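Local coordinates for protein peptidyl-prolyl cis-trans isomerase ([Pseudomonas syringae] pv. tomato str. DC3000, PDB 5XB0) that probably catalyses the cis-trans isomerisation of peptide bonds preceding proline, this chain being the C-terminal, FKBP-type isomerase part of a longer protein, at residues Met35-Pro40 / Ala95-Val100; Glu53-Gly58 / Asp67-Pro72; Gln89-Gly94 / Phe124-Ile129. One frame throughout, in Å; residues are numbered along the deposited sequence.

All three contacts belong to one curled antiparallel sheet, in the order 34-37, 96-101, 122-132, 51-59, 65-68 across it. Contact 1 pairs the first two of these strands, contact 2 the last two, and contact 3 sets the loop before strand 96-101 against the central strand 122-132. The centres of contacts 1 and 3 are about 7 Å apart, those of 2 and 3 about 11 Å, and those of 1 and 2 about 14 Å. Along the chain, contact 2 falls wholly between the two segments of contact 1, whereas contacts 1 and 3 interleave. Strand 122-132, bonded to 96-101 on one side and 51-59 on the other, joins the two flanks, building the sheet expected of an FKBP domain.

Contact 1: residues Met35-Pro40 / Ala95-Val100; sequences MTELTP and AKWRLV
Met35 lies across one face of the Trp97 indole. Met35 CB rests on Leu99 CD2 at 3.8 Å; with CG anti to the backbone N (chi1 -177°), the chain heads over the tryptophan, and Met35 CG sits above the rim of the six-membered ring, 3.4 Å from Trp97 CE3, as a CH-pi contact. A bend at chi2 brings Met35 SD over the five-membered ring, 3.8 Å from its centroid and almost on its normal, a Met-aromatic contact. A further bend at chi3 ends the chain with Met35 CE 3.6 Å from Trp97 CZ2. The indole is also held at its edge: Trp97 NE1 donates, nearly in the ring plane, to the anti lone pair of Glu37 OE2 at 2.9 Å. These residues share one face of an antiparallel strand pair in the FKBP sheet; Thr36 and Arg98, whose side chains lie on the other face, form the hydrogen-bonded pair with two backbone bonds. Past Glu37 the register slips in a classic beta bulge, where Lys96 O accepts from both Leu38 N (2.8 Å) and Thr39 N (3.0 Å). On the Thr36 face Lys96 runs alongside Thr39 and curls at chi4, so that Lys96 NZ donates to Thr39 OG1 at 3.1 Å. A water hydrogen-bonds Thr36 OG1 and, weakly, Arg98 NH1, but the main partner of that guanidinium is Glu20 on helix 6-21, in a salt bridge.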
ATOM      1  N   MET A  35       0.573   6.310   6.118  1.00 12.30           N
ATOM      2  CA  MET A  35       0.515   5.211   7.061  1.00 13.25           C
ATOM      3  C   MET A  35      -0.276   5.586   8.302  1.00 14.72           C
ATOM      4  O   MET A  35      -0.123   6.686   8.866  1.00 14.89           O
ATOM      5  CB  MET A  35       1.937   4.784   7.457  1.00 14.23           C
ATOM      6  CG  MET A  35       2.005   3.584   8.397  1.00 15.24           C
ATOM      7  SD  MET A  35       1.882   3.997  10.152  1.00 17.80           S
ATOM      8  CE  MET A  35       3.529   4.627  10.461  1.00 19.49           C
ATOM      9  N   THR A  36      -1.116   4.658   8.734  1.00 12.04           N
ATOM     10  CA  THR A  36      -1.765   4.746  10.031  1.00 12.35           C
ATOM     11  C   THR A  36      -1.419   3.491  10.822  1.00 14.66           C
ATOM     12  O   THR A  36      -1.551   2.389  10.302  1.00 15.71           O
ATOM     13  CB  THR A  36      -3.288   4.861   9.899  1.00 14.80           C
ATOM     14  OG1 THR A  36      -3.617   5.906   8.972  1.00 16.71           O
ATOM     15  CG2 THR A  36      -3.919   5.168  11.259  1.00 18.55           C
ATOM     16  N   GLU A  37      -0.980   3.643  12.069  1.00 15.95           N
ATOM     17  CA  GLU A  37      -0.587   2.476  12.849  1.00 14.87           C
ATOM     18  C   GLU A  37      -1.753   1.933  13.645  1.00 14.41           C
ATOM     19  O   GLU A  37      -2.316   2.629  14.492  1.00 19.09           O
ATOM     20  CB  GLU A  37       0.569   2.825  13.784  1.00 14.96           C
ATOM     21  CG  GLU A  37       1.060   1.674  14.633  1.00 13.57           C
ATOM     22  CD  GLU A  37       2.453   1.940  15.172  1.00 20.69           C
ATOM     23  OE1 GLU A  37       2.548   2.454  16.309  1.00 23.88           O
ATOM     24  OE2 GLU A  37       3.441   1.675  14.449  1.00 20.42           O
ATOM     25  N   LEU A  38      -2.116   0.685  13.363  0.58 13.86           N
ATOM     26  CA  LEU A  38      -3.206   0.037  14.071  0.58 15.39           C
ATOM     27  C   LEU A  38      -2.655  -0.575  15.355  0.58 15.06           C
ATOM     28  O   LEU A  38      -3.230  -0.416  16.430  0.58 18.52           O
ATOM     29  CB  LEU A  38      -3.873  -1.030  13.187  0.58 14.06           C
ATOM     30  CG  LEU A  38      -4.153  -0.589  11.742  0.58 19.12           C
ATOM     31  CD1 LEU A  38      -4.798  -1.703  10.926  0.58 19.27           C
ATOM     32  CD2 LEU A  38      -5.016   0.659  11.703  0.58 17.55           C
ATOM     33  N   THR A  39      -1.518  -1.254  15.222  1.00 15.10           N
ATOM     34  CA  THR A  39      -0.835  -1.926  16.332  1.00 16.71           C
ATOM     35  C   THR A  39       0.662  -1.703  16.193  1.00 16.48           C
ATOM     36  O   THR A  39       1.214  -1.939  15.129  1.00 15.04           O
ATOM     37  CB  THR A  39      -1.111  -3.444  16.332  1.00 17.19           C
ATOM     38  OG1 THR A  39      -2.525  -3.676  16.420  1.00 21.87           O
ATOM     39  CG2 THR A  39      -0.408  -4.134  17.496  1.00 20.59           C
ATOM     40  N   PRO A  40       1.330  -1.236  17.261  1.00 15.45           N
ATOM     41  CA  PRO A  40       2.782  -1.084  17.135  1.00 16.79           C
ATOM     42  C   PRO A  40       3.520  -2.417  17.201  1.00 14.74           C
ATOM     43  O   PRO A  40       3.003  -3.422  17.702  1.00 17.03           O
ATOM     44  CB  PRO A  40       3.144  -0.210  18.333  1.00 17.72           C
ATOM     45  CG  PRO A  40       2.101  -0.517  19.335  1.00 19.42           C
ATOM     46  CD  PRO A  40       0.834  -0.807  18.580  1.00 18.12           C
ATOM     47  N   ALA A  95       4.027  -5.260  13.958  1.00 13.27           N
ATOM     48  CA  ALA A  95       3.111  -4.142  13.739  1.00 14.48           C
ATOM     49  C   ALA A  95       1.965  -4.522  12.798  1.00 12.08           C
ATOM     50  O   ALA A  95       2.076  -5.466  12.005  1.00 14.62           O
ATOM     51  CB  ALA A  95       3.860  -2.939  13.187  1.00 14.63           C
ATOM     52  N   LYS A  96       0.866  -3.777  12.909  1.00 12.42           N
ATOM     53  CA  LYS A  96      -0.242  -3.820  11.950  1.00 12.96           C
ATOM     54  C   LYS A  96      -0.459  -2.393  11.472  1.00 14.29           C
ATOM     55  O   LYS A  96      -0.735  -1.497  12.286  1.00 14.45           O
ATOM     56  CB  LYS A  96      -1.531  -4.369  12.576  1.00 13.70           C
ATOM     57  CG  LYS A  96      -1.420  -5.771  13.164  1.00 26.97           C
ATOM     58  CD  LYS A  96      -2.811  -6.403  13.309  1.00 33.20           C
ATOM     59  CE  LYS A  96      -2.883  -7.376  14.480  1.00 46.92           C
ATOM     60  NZ  LYS A  96      -2.829  -6.666  15.792  1.00 42.90           N
ATOM     61  N   TRP A  97      -0.316  -2.187  10.165  1.00 13.74           N
ATOM     62  CA  TRP A  97      -0.377  -0.869   9.538  1.00 14.64           C
ATOM     63  C   TRP A  97      -1.436  -0.782   8.455  1.00 14.12           C
ATOM     64  O   TRP A  97      -1.671  -1.751   7.731  1.00 14.03           O
ATOM     65  CB  TRP A  97       0.971  -0.510   8.905  1.00 11.93           C
ATOM     66  CG  TRP A  97       2.007  -0.024   9.865  1.00 13.77           C
ATOM     67  CD1 TRP A  97       1.922   0.007  11.230  1.00 14.10           C
ATOM     68  CD2 TRP A  97       3.284   0.525   9.527  1.00 14.19           C
ATOM     69  NE1 TRP A  97       3.074   0.545  11.764  1.00 16.33           N
ATOM     70  CE2 TRP A  97       3.917   0.882  10.738  1.00 14.33           C
ATOM     71  CE3 TRP A  97       3.950   0.764   8.313  1.00 15.42           C
ATOM     72  CZ2 TRP A  97       5.197   1.442  10.778  1.00 17.06           C
ATOM     73  CZ3 TRP A  97       5.212   1.342   8.355  1.00 14.64           C
ATOM     74  CH2 TRP A  97       5.817   1.670   9.582  1.00 14.89           C
ATOM     75  N   ARG A  98      -2.052   0.394   8.340  1.00 11.59           N
ATOM     76  CA  ARG A  98      -2.846   0.753   7.178  1.00 11.44           C
ATOM     77  C   ARG A  98      -1.978   1.625   6.288  1.00 15.18           C
ATOM     78  O   ARG A  98      -1.356   2.574   6.766  1.00 15.24           O
ATOM     79  CB  ARG A  98      -4.129   1.485   7.599  1.00 14.51           C
ATOM     80  CG  ARG A  98      -4.971   2.021   6.437  1.00 21.99           C
ATOM     81  CD  ARG A  98      -6.311   2.512   6.995  1.00 24.16           C
ATOM     82  NE  ARG A  98      -7.309   2.843   5.983  1.00 30.26           N
ATOM     83  CZ  ARG A  98      -7.376   4.030   5.397  1.00 24.50           C
ATOM     84  NH1 ARG A  98      -6.478   4.954   5.712  1.00 27.12           N
ATOM     85  NH2 ARG A  98      -8.318   4.290   4.492  1.00 20.58           N
ATOM     86  N   LEU A  99      -1.874   1.257   5.019  1.00 13.00           N
ATOM     87  CA  LEU A  99      -1.132   2.046   4.037  1.00 13.55           C
ATOM     88  C   LEU A  99      -2.057   2.514   2.941  1.00 12.96           C
ATOM     89  O   LEU A  99      -2.792   1.711   2.373  1.00 16.24           O
ATOM     90  CB  LEU A  99      -0.001   1.230   3.403  1.00 15.62           C
ATOM     91  CG  LEU A  99       1.107   0.693   4.295  1.00 13.30           C
ATOM     92  CD1 LEU A  99       2.136  -0.048   3.437  1.00 16.54           C
ATOM     93  CD2 LEU A  99       1.775   1.828   5.072  1.00 16.13           C
ATOM     94  N   VAL A 100      -1.994   3.795   2.608  1.00 12.43           N
ATOM     95  CA  VAL A 100      -2.670   4.302   1.423  1.00 10.50           C
ATOM     96  C   VAL A 100      -1.586   4.675   0.432  1.00 12.79           C
ATOM     97  O   VAL A 100      -0.726   5.497   0.733  1.00 14.70           O
ATOM     98  CB  VAL A 100      -3.562   5.524   1.719  1.00 12.78           C
ATOM     99  CG1 VAL A 100      -4.326   5.936   0.468  1.00 15.83           C
ATOM    100  CG2 VAL A 100      -4.544   5.204   2.838  1.00 17.30           C
TER
HETATM  101  O   HOH W   1      -3.379   5.460   6.326  1.00 20.26           O

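Contact 2: residues Glu53-Gly58 / Asp67-Pro72; sequences EVRYVG and DQSTQP
This is the antiparallel pairing of a beta hairpin, strands 51-59 and 65-68, together with residues 69-72, the short excursion that links strand 65-68 to strand 73-76, both paired with 51-59. Val57 and Gln68 form a non-hydrogen-bonded pair; beside them Gly58 N donates to Asp67 O at 2.8 Å. At Ser69 the regular pairing is interrupted, to resume at Gln73, which bonds to Val54. Ser69 N still reaches Tyr56 O, but the return bond from Tyr56 N goes to the hydroxyl, Ser69 OG, at 2.9 Å and 164°. A first torsion of 58° makes this possible, setting Ser69 OG between the serine's own backbone N and carbonyl carbon. The Tyr56 ring lies under the departing backbone, with Ser69 N 3.7 Å above the ring plane and over its centre, and Gln68 C over the rim. Its hydroxyl extends on to Asp67: Tyr56 OH donates to Asp67 OD2 at 2.6 Å, meeting that oxygen from above the carboxylate plane, ring and carboxylate being 73° apart. One water stitches the turn-off by donating to Tyr56 O and Ser69 O while accepting from Gln68 NE2. Farther along, Pro72 CG covers a face of the Arg55 guanidinium, 3.6 Å from Arg55 NH2, and a second water bridges Glu53 OE2 and Pro72 O. Trp84 packs edge-to-face with Tyr56, and a tartrate, probably from the crystallisation liquor, lies about 3 Å from the Asp67 side chain. A tyrosine hydroxyl bonded to an aspartate beside a tryptophan matches the substrate pocket of FKBP-type isomerases, which this corner probably helps to form.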
ATOM      1  N   GLU A  53       7.340 -11.341   5.537  1.00 13.16           N
ATOM      2  CA  GLU A  53       6.268 -12.320   5.635  1.00 15.41           C
ATOM      3  C   GLU A  53       5.076 -11.572   6.192  1.00 15.60           C
ATOM      4  O   GLU A  53       5.148 -11.020   7.292  1.00 14.49           O
ATOM      5  CB  GLU A  53       6.650 -13.501   6.528  1.00 13.58           C
ATOM      6  CG  GLU A  53       5.639 -14.650   6.468  1.00 17.01           C
ATOM      7  CD  GLU A  53       5.908 -15.743   7.493  1.00 20.11           C
ATOM      8  OE1 GLU A  53       6.496 -15.453   8.555  1.00 21.43           O
ATOM      9  OE2 GLU A  53       5.531 -16.909   7.233  1.00 25.82           O
ATOM     10  N   VAL A  54       3.981 -11.535   5.433  1.00 14.26           N
ATOM     11  CA  VAL A  54       2.862 -10.676   5.780  1.00 13.90           C
ATOM     12  C   VAL A  54       1.510 -11.372   5.693  1.00 14.25           C
ATOM     13  O   VAL A  54       1.347 -12.356   4.980  1.00 17.23           O
ATOM     14  CB  VAL A  54       2.808  -9.427   4.864  1.00 13.77           C
ATOM     15  CG1 VAL A  54       4.022  -8.525   5.125  1.00 15.41           C
ATOM     16  CG2 VAL A  54       2.711  -9.843   3.383  1.00 14.80           C
ATOM     17  N   ARG A  55       0.551 -10.854   6.451  1.00 14.02           N
ATOM     18  CA  ARG A  55      -0.856 -10.996   6.114  1.00 12.60           C
ATOM     19  C   ARG A  55      -1.290  -9.655   5.569  1.00 15.32           C
ATOM     20  O   ARG A  55      -0.816  -8.615   6.036  1.00 14.30           O
ATOM     21  CB  ARG A  55      -1.703 -11.355   7.331  1.00 15.88           C
ATOM     22  CG  ARG A  55      -1.401 -12.672   7.962  1.00 20.04           C
ATOM     23  CD  ARG A  55      -2.439 -12.973   9.030  1.00 21.77           C
ATOM     24  NE  ARG A  55      -2.300 -14.337   9.506  1.00 26.17           N
ATOM     25  CZ  ARG A  55      -1.523 -14.682  10.520  1.00 23.30           C
ATOM     26  NH1 ARG A  55      -0.835 -13.756  11.173  1.00 27.18           N
ATOM     27  NH2 ARG A  55      -1.447 -15.950  10.890  1.00 24.19           N
ATOM     28  N   TYR A  56      -2.201  -9.653   4.602  1.00 13.66           N
ATOM     29  CA  TYR A  56      -2.627  -8.383   4.036  1.00 12.37           C
ATOM     30  C   TYR A  56      -4.022  -8.451   3.435  1.00 13.40           C
ATOM     31  O   TYR A  56      -4.502  -9.504   3.033  1.00 14.30           O
ATOM     32  CB  TYR A  56      -1.636  -7.894   2.970  1.00 12.72           C
ATOM     33  CG  TYR A  56      -1.624  -8.725   1.707  1.00 12.87           C
ATOM     34  CD1 TYR A  56      -0.864  -9.887   1.629  1.00 15.47           C
ATOM     35  CD2 TYR A  56      -2.375  -8.356   0.593  1.00 14.08           C
ATOM     36  CE1 TYR A  56      -0.859 -10.676   0.476  1.00 16.51           C
ATOM     37  CE2 TYR A  56      -2.378  -9.142  -0.568  1.00 16.34           C
ATOM     38  CZ  TYR A  56      -1.604 -10.289  -0.621  1.00 19.14           C
ATOM     39  OH  TYR A  56      -1.596 -11.072  -1.758  1.00 19.74           O
ATOM     40  N   VAL A  57      -4.651  -7.288   3.379  1.00 12.64           N
ATOM     41  CA  VAL A  57      -5.872  -7.106   2.612  1.00 12.69           C
ATOM     42  C   VAL A  57      -5.664  -5.860   1.770  1.00 14.05           C
ATOM     43  O   VAL A  57      -5.317  -4.811   2.296  1.00 17.39           O
ATOM     44  CB  VAL A  57      -7.111  -6.949   3.503  1.00 13.42           C
ATOM     45  CG1 VAL A  57      -8.352  -6.755   2.625  1.00 16.77           C
ATOM     46  CG2 VAL A  57      -7.294  -8.179   4.373  1.00 16.72           C
ATOM     47  N   GLY A  58      -5.871  -5.984   0.462  1.00 13.41           N
ATOM     48  CA  GLY A  58      -5.732  -4.850  -0.435  1.00 14.06           C
ATOM     49  C   GLY A  58      -7.082  -4.449  -0.992  1.00 14.35           C
ATOM     50  O   GLY A  58      -7.815  -5.290  -1.514  1.00 14.70           O
ATOM     51  N   ASP A  67      -7.244  -8.114  -3.628  1.00 15.05           N
ATOM     52  CA  ASP A  67      -6.356  -9.230  -3.304  1.00 14.83           C
ATOM     53  C   ASP A  67      -6.190  -9.289  -1.791  1.00 17.25           C
ATOM     54  O   ASP A  67      -6.238  -8.253  -1.123  1.00 15.54           O
ATOM     55  CB  ASP A  67      -4.993  -9.077  -3.989  1.00 16.65           C
ATOM     56  CG  ASP A  67      -4.113 -10.324  -3.857  1.00 19.88           C
ATOM     57  OD1 ASP A  67      -4.659 -11.436  -3.731  1.00 22.40           O
ATOM     58  OD2 ASP A  67      -2.866 -10.188  -3.885  1.00 19.20           O
ATOM     59  N   GLN A  68      -5.996 -10.492  -1.257  1.00 15.57           N
ATOM     60  CA  GLN A  68      -5.695 -10.653   0.164  1.00 16.02           C
ATOM     61  C   GLN A  68      -4.980 -11.972   0.405  1.00 15.42           C
ATOM     62  O   GLN A  68      -5.060 -12.892  -0.406  1.00 16.63           O
ATOM     63  CB  GLN A  68      -6.977 -10.573   1.002  1.00 14.59           C
ATOM     64  CG  GLN A  68      -7.939 -11.726   0.791  1.00 14.00           C
ATOM     65  CD  GLN A  68      -9.265 -11.507   1.488  1.00 17.38           C
ATOM     66  OE1 GLN A  68     -10.322 -11.614   0.875  1.00 22.32           O
ATOM     67  NE2 GLN A  68      -9.216 -11.221   2.780  1.00 16.92           N
ATOM     68  N   SER A  69      -4.254 -12.049   1.515  1.00 14.44           N
ATOM     69  CA  SER A  69      -3.555 -13.268   1.886  1.00 14.50           C
ATOM     70  C   SER A  69      -4.516 -14.328   2.418  1.00 19.56           C
ATOM     71  O   SER A  69      -5.584 -14.006   2.941  1.00 17.33           O
ATOM     72  CB  SER A  69      -2.486 -12.947   2.934  1.00 17.30           C
ATOM     73  OG  SER A  69      -3.084 -12.349   4.076  1.00 17.40           O
ATOM     74  N   THR A  70      -4.121 -15.592   2.286  1.00 17.45           N
ATOM     75  CA  THR A  70      -4.886 -16.713   2.832  1.00 16.58           C
ATOM     76  C   THR A  70      -4.141 -17.408   3.962  1.00 25.67           C
ATOM     77  O   THR A  70      -4.675 -18.307   4.631  1.00 24.72           O
ATOM     78  CB  THR A  70      -5.195 -17.747   1.754  1.00 19.89           C
ATOM     79  OG1 THR A  70      -3.983 -18.090   1.062  1.00 22.77           O
ATOM     80  CG2 THR A  70      -6.207 -17.195   0.768  1.00 19.53           C
ATOM     81  N   GLN A  71      -2.891 -16.995   4.130  1.00 20.84           N
ATOM     82  CA  GLN A  71      -1.966 -17.486   5.144  1.00 17.63           C
ATOM     83  C   GLN A  71      -0.832 -16.475   5.133  1.00 17.33           C
ATOM     84  O   GLN A  71      -0.737 -15.697   4.184  1.00 19.73           O
ATOM     85  CB  GLN A  71      -1.460 -18.885   4.809  1.00 22.35           C
ATOM     86  CG  GLN A  71      -0.688 -18.919   3.490  1.00 22.17           C
ATOM     87  CD  GLN A  71       0.078 -20.203   3.278  1.00 30.42           C
ATOM     88  OE1 GLN A  71       0.262 -20.993   4.205  1.00 34.16           O
ATOM     89  NE2 GLN A  71       0.530 -20.422   2.047  1.00 28.80           N
ATOM     90  N   PRO A  72       0.030 -16.464   6.164  1.00 17.04           N
ATOM     91  CA  PRO A  72       1.187 -15.567   6.068  1.00 18.17           C
ATOM     92  C   PRO A  72       2.012 -15.895   4.830  1.00 16.61           C
ATOM     93  O   PRO A  72       2.220 -17.073   4.529  1.00 19.65           O
ATOM     94  CB  PRO A  72       1.972 -15.855   7.347  1.00 23.68           C
ATOM     95  CG  PRO A  72       0.955 -16.349   8.300  1.00 20.40           C
ATOM     96  CD  PRO A  72      -0.023 -17.149   7.470  1.00 20.11           C
TER
HETATM   97  O   HOH W   2       4.590 -18.374   5.137  1.00 32.53           O
HETATM   98  O   HOH W   3      -6.475 -11.714   4.281  1.00 21.35           O

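Contact 3: residues Gln89-Gly94 / Phe124-Ile129; sequences QNMPTG and FEIELI
Gly94 N donates to Leu128 O at 2.8 Å and 165°, the one direct hydrogen bond between loop 89-94 and segment 124-129 of strand 122-132. A water adds a second polar link, donating to both Gly94 O and Glu127 OE1. The apolar part is carried by Met91 and Leu128, which lie flank to flank, running opposite ways. The methionine chain is fully extended, with CG anti to the backbone N (chi1 -169°), and this carries its tip along the strand: Met91 SD and CE each lie 3.9 Å from Leu128 CB, and Met91 CE goes on to 3.4 Å from Ile126 O. In return Leu128 CD2 presses on the loop backbone, 3.2 Å from Met91 O, a buried carbonyl oxygen with no hydrogen-bond partner in the model. Thr93 is set roughly perpendicular to Leu128; its methyl, Thr93 CG2, meets the strand backbone 3.2 Å from Ile129 O, while its hydroxyl bonds to Pro44 O. The loop connects helix 82-87 to strand 96-101 and packs against strand 122-132, which lies between 96-101 and 51-59, with Met91 also touching Trp97, and Leu128 and Ile126 packing on Val52 and Val54 of strand 51-59, respectively.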
ATOM      1  N   GLN A  89      10.038  -0.786   4.706  1.00 13.10           N
ATOM      2  CA  GLN A  89      11.344  -0.654   5.366  1.00 12.43           C
ATOM      3  C   GLN A  89      11.246   0.067   6.709  1.00 13.66           C
ATOM      4  O   GLN A  89      12.165  -0.008   7.528  1.00 17.04           O
ATOM      5  CB  GLN A  89      12.321   0.090   4.458  1.00 14.32           C
ATOM      6  CG  GLN A  89      12.771  -0.747   3.285  1.00 16.22           C
ATOM      7  CD  GLN A  89      13.683   0.026   2.360  1.00 19.14           C
ATOM      8  OE1 GLN A  89      14.812   0.379   2.724  1.00 21.18           O
ATOM      9  NE2 GLN A  89      13.187   0.325   1.165  1.00 18.32           N
ATOM     10  N   ASN A  90      10.127   0.750   6.930  1.00 13.05           N
ATOM     11  CA  ASN A  90       9.873   1.458   8.177  1.00 14.23           C
ATOM     12  C   ASN A  90       9.182   0.607   9.226  1.00 14.30           C
ATOM     13  O   ASN A  90       9.053   1.016  10.387  1.00 15.74           O
ATOM     14  CB  ASN A  90       9.002   2.679   7.904  1.00 14.58           C
ATOM     15  CG  ASN A  90       9.674   3.669   6.999  1.00 17.15           C
ATOM     16  OD1 ASN A  90      10.599   4.356   7.415  1.00 19.48           O
ATOM     17  ND2 ASN A  90       9.220   3.746   5.752  1.00 15.83           N
ATOM     18  N   MET A  91       8.727  -0.571   8.816  1.00 13.38           N
ATOM     19  CA  MET A  91       7.766  -1.322   9.611  1.00 12.18           C
ATOM     20  C   MET A  91       8.418  -2.398  10.471  1.00 13.05           C
ATOM     21  O   MET A  91       9.086  -3.282   9.952  1.00 13.46           O
ATOM     22  CB  MET A  91       6.735  -1.963   8.685  1.00 13.03           C
ATOM     23  CG  MET A  91       5.554  -2.538   9.433  1.00 13.44           C
ATOM     24  SD  MET A  91       4.313  -3.178   8.296  1.00 13.43           S
ATOM     25  CE  MET A  91       3.003  -3.607   9.447  1.00 13.19           C
ATOM     26  N   PRO A  92       8.227  -2.332  11.797  1.00 12.91           N
ATOM     27  CA  PRO A  92       8.807  -3.356  12.674  1.00 12.14           C
ATOM     28  C   PRO A  92       7.960  -4.630  12.707  1.00 13.99           C
ATOM     29  O   PRO A  92       6.731  -4.550  12.653  1.00 14.31           O
ATOM     30  CB  PRO A  92       8.829  -2.676  14.046  1.00 17.18           C
ATOM     31  CG  PRO A  92       7.695  -1.712  13.996  1.00 21.46           C
ATOM     32  CD  PRO A  92       7.543  -1.269  12.556  1.00 13.93           C
ATOM     33  N   THR A  93       8.613  -5.784  12.794  1.00 13.89           N
ATOM     34  CA  THR A  93       7.885  -7.043  12.909  1.00 13.37           C
ATOM     35  C   THR A  93       6.918  -6.977  14.092  1.00 12.32           C
ATOM     36  O   THR A  93       7.261  -6.466  15.161  1.00 14.89           O
ATOM     37  CB  THR A  93       8.843  -8.219  13.057  1.00 14.22           C
ATOM     38  OG1 THR A  93       9.663  -8.303  11.881  1.00 16.26           O
ATOM     39  CG2 THR A  93       8.083  -9.512  13.213  1.00 19.48           C
ATOM     40  N   GLY A  94       5.690  -7.442  13.885  1.00 12.57           N
ATOM     41  CA  GLY A  94       4.677  -7.388  14.925  1.00 13.24           C
ATOM     42  C   GLY A  94       3.663  -6.269  14.733  1.00 14.53           C
ATOM     43  O   GLY A  94       2.558  -6.306  15.292  1.00 17.77           O
ATOM     44  N   PHE A 124      -4.139  -0.674   1.796  1.00 11.54           N
ATOM     45  CA  PHE A 124      -3.737  -1.968   2.350  1.00 14.69           C
ATOM     46  C   PHE A 124      -3.854  -1.997   3.855  1.00 14.30           C
ATOM     47  O   PHE A 124      -3.561  -1.014   4.523  1.00 16.60           O
ATOM     48  CB  PHE A 124      -2.289  -2.286   1.987  1.00 15.22           C
ATOM     49  CG  PHE A 124      -2.084  -2.641   0.556  1.00 15.09           C
ATOM     50  CD1 PHE A 124      -2.180  -3.957   0.142  1.00 16.50           C
ATOM     51  CD2 PHE A 124      -1.763  -1.666  -0.374  1.00 15.73           C
ATOM     52  CE1 PHE A 124      -1.975  -4.294  -1.193  1.00 16.51           C
ATOM     53  CE2 PHE A 124      -1.567  -1.999  -1.712  1.00 16.61           C
ATOM     54  CZ  PHE A 124      -1.667  -3.316  -2.113  1.00 16.68           C
ATOM     55  N   GLU A 125      -4.272  -3.135   4.394  1.00 12.96           N
ATOM     56  CA  GLU A 125      -4.021  -3.400   5.796  1.00 14.18           C
ATOM     57  C   GLU A 125      -3.006  -4.535   5.855  1.00 14.07           C
ATOM     58  O   GLU A 125      -3.216  -5.564   5.232  1.00 16.08           O
ATOM     59  CB  GLU A 125      -5.315  -3.746   6.529  1.00 18.17           C
ATOM     60  CG  GLU A 125      -6.243  -2.540   6.625  1.00 25.85           C
ATOM     61  CD  GLU A 125      -7.240  -2.633   7.761  1.00 45.05           C
ATOM     62  OE1 GLU A 125      -7.028  -3.450   8.685  1.00 38.97           O
ATOM     63  OE2 GLU A 125      -8.234  -1.875   7.732  1.00 54.34           O
ATOM     64  N   ILE A 126      -1.902  -4.323   6.569  1.00 12.85           N
ATOM     65  CA  ILE A 126      -0.777  -5.253   6.563  1.00 12.27           C
ATOM     66  C   ILE A 126      -0.337  -5.589   7.976  1.00 13.90           C
ATOM     67  O   ILE A 126      -0.158  -4.701   8.798  1.00 13.65           O
ATOM     68  CB  ILE A 126       0.427  -4.665   5.797  1.00 13.39           C
ATOM     69  CG1 ILE A 126       0.035  -4.345   4.355  1.00 16.17           C
ATOM     70  CG2 ILE A 126       1.619  -5.616   5.842  1.00 15.13           C
ATOM     71  CD1 ILE A 126       1.114  -3.654   3.580  1.00 18.68           C
ATOM     72  N   GLU A 127      -0.186  -6.877   8.256  1.00 13.84           N
ATOM     73  CA  GLU A 127       0.444  -7.337   9.490  1.00 15.38           C
ATOM     74  C   GLU A 127       1.805  -7.919   9.146  1.00 13.94           C
ATOM     75  O   GLU A 127       1.903  -8.822   8.313  1.00 14.46           O
ATOM     76  CB  GLU A 127      -0.411  -8.385  10.205  1.00 19.40           C
ATOM     77  CG  GLU A 127       0.225  -8.821  11.532  1.00 21.15           C
ATOM     78  CD  GLU A 127      -0.594  -9.837  12.293  1.00 28.64           C
ATOM     79  OE1 GLU A 127      -0.370  -9.954  13.520  1.00 33.09           O
ATOM     80  OE2 GLU A 127      -1.443 -10.519  11.671  1.00 24.27           O
ATOM     81  N   LEU A 128       2.860  -7.395   9.764  1.00 12.35           N
ATOM     82  CA  LEU A 128       4.193  -7.901   9.464  1.00 13.55           C
ATOM     83  C   LEU A 128       4.547  -9.022  10.453  1.00 15.07           C
ATOM     84  O   LEU A 128       4.739  -8.788  11.646  1.00 15.23           O
ATOM     85  CB  LEU A 128       5.222  -6.770   9.506  1.00 13.20           C
ATOM     86  CG  LEU A 128       6.641  -7.168   9.105  1.00 13.36           C
ATOM     87  CD1 LEU A 128       6.736  -7.712   7.663  1.00 15.51           C
ATOM     88  CD2 LEU A 128       7.565  -5.987   9.273  1.00 12.91           C
ATOM     89  N   ILE A 129       4.624 -10.243   9.943  1.00 13.56           N
ATOM     90  CA  ILE A 129       4.813 -11.421  10.780  1.00 15.04           C
ATOM     91  C   ILE A 129       6.290 -11.718  11.020  1.00 17.82           C
ATOM     92  O   ILE A 129       6.689 -12.140  12.114  1.00 18.19           O
ATOM     93  CB  ILE A 129       4.143 -12.655  10.136  1.00 14.88           C
ATOM     94  CG1 ILE A 129       2.671 -12.370   9.852  1.00 21.11           C
ATOM     95  CG2 ILE A 129       4.285 -13.888  11.020  1.00 18.35           C
ATOM     96  CD1 ILE A 129       1.900 -11.982  11.073  1.00 21.71           C
TER
HETATM   97  O   HOH W   4       0.262  -7.929  14.847  1.00 40.03           O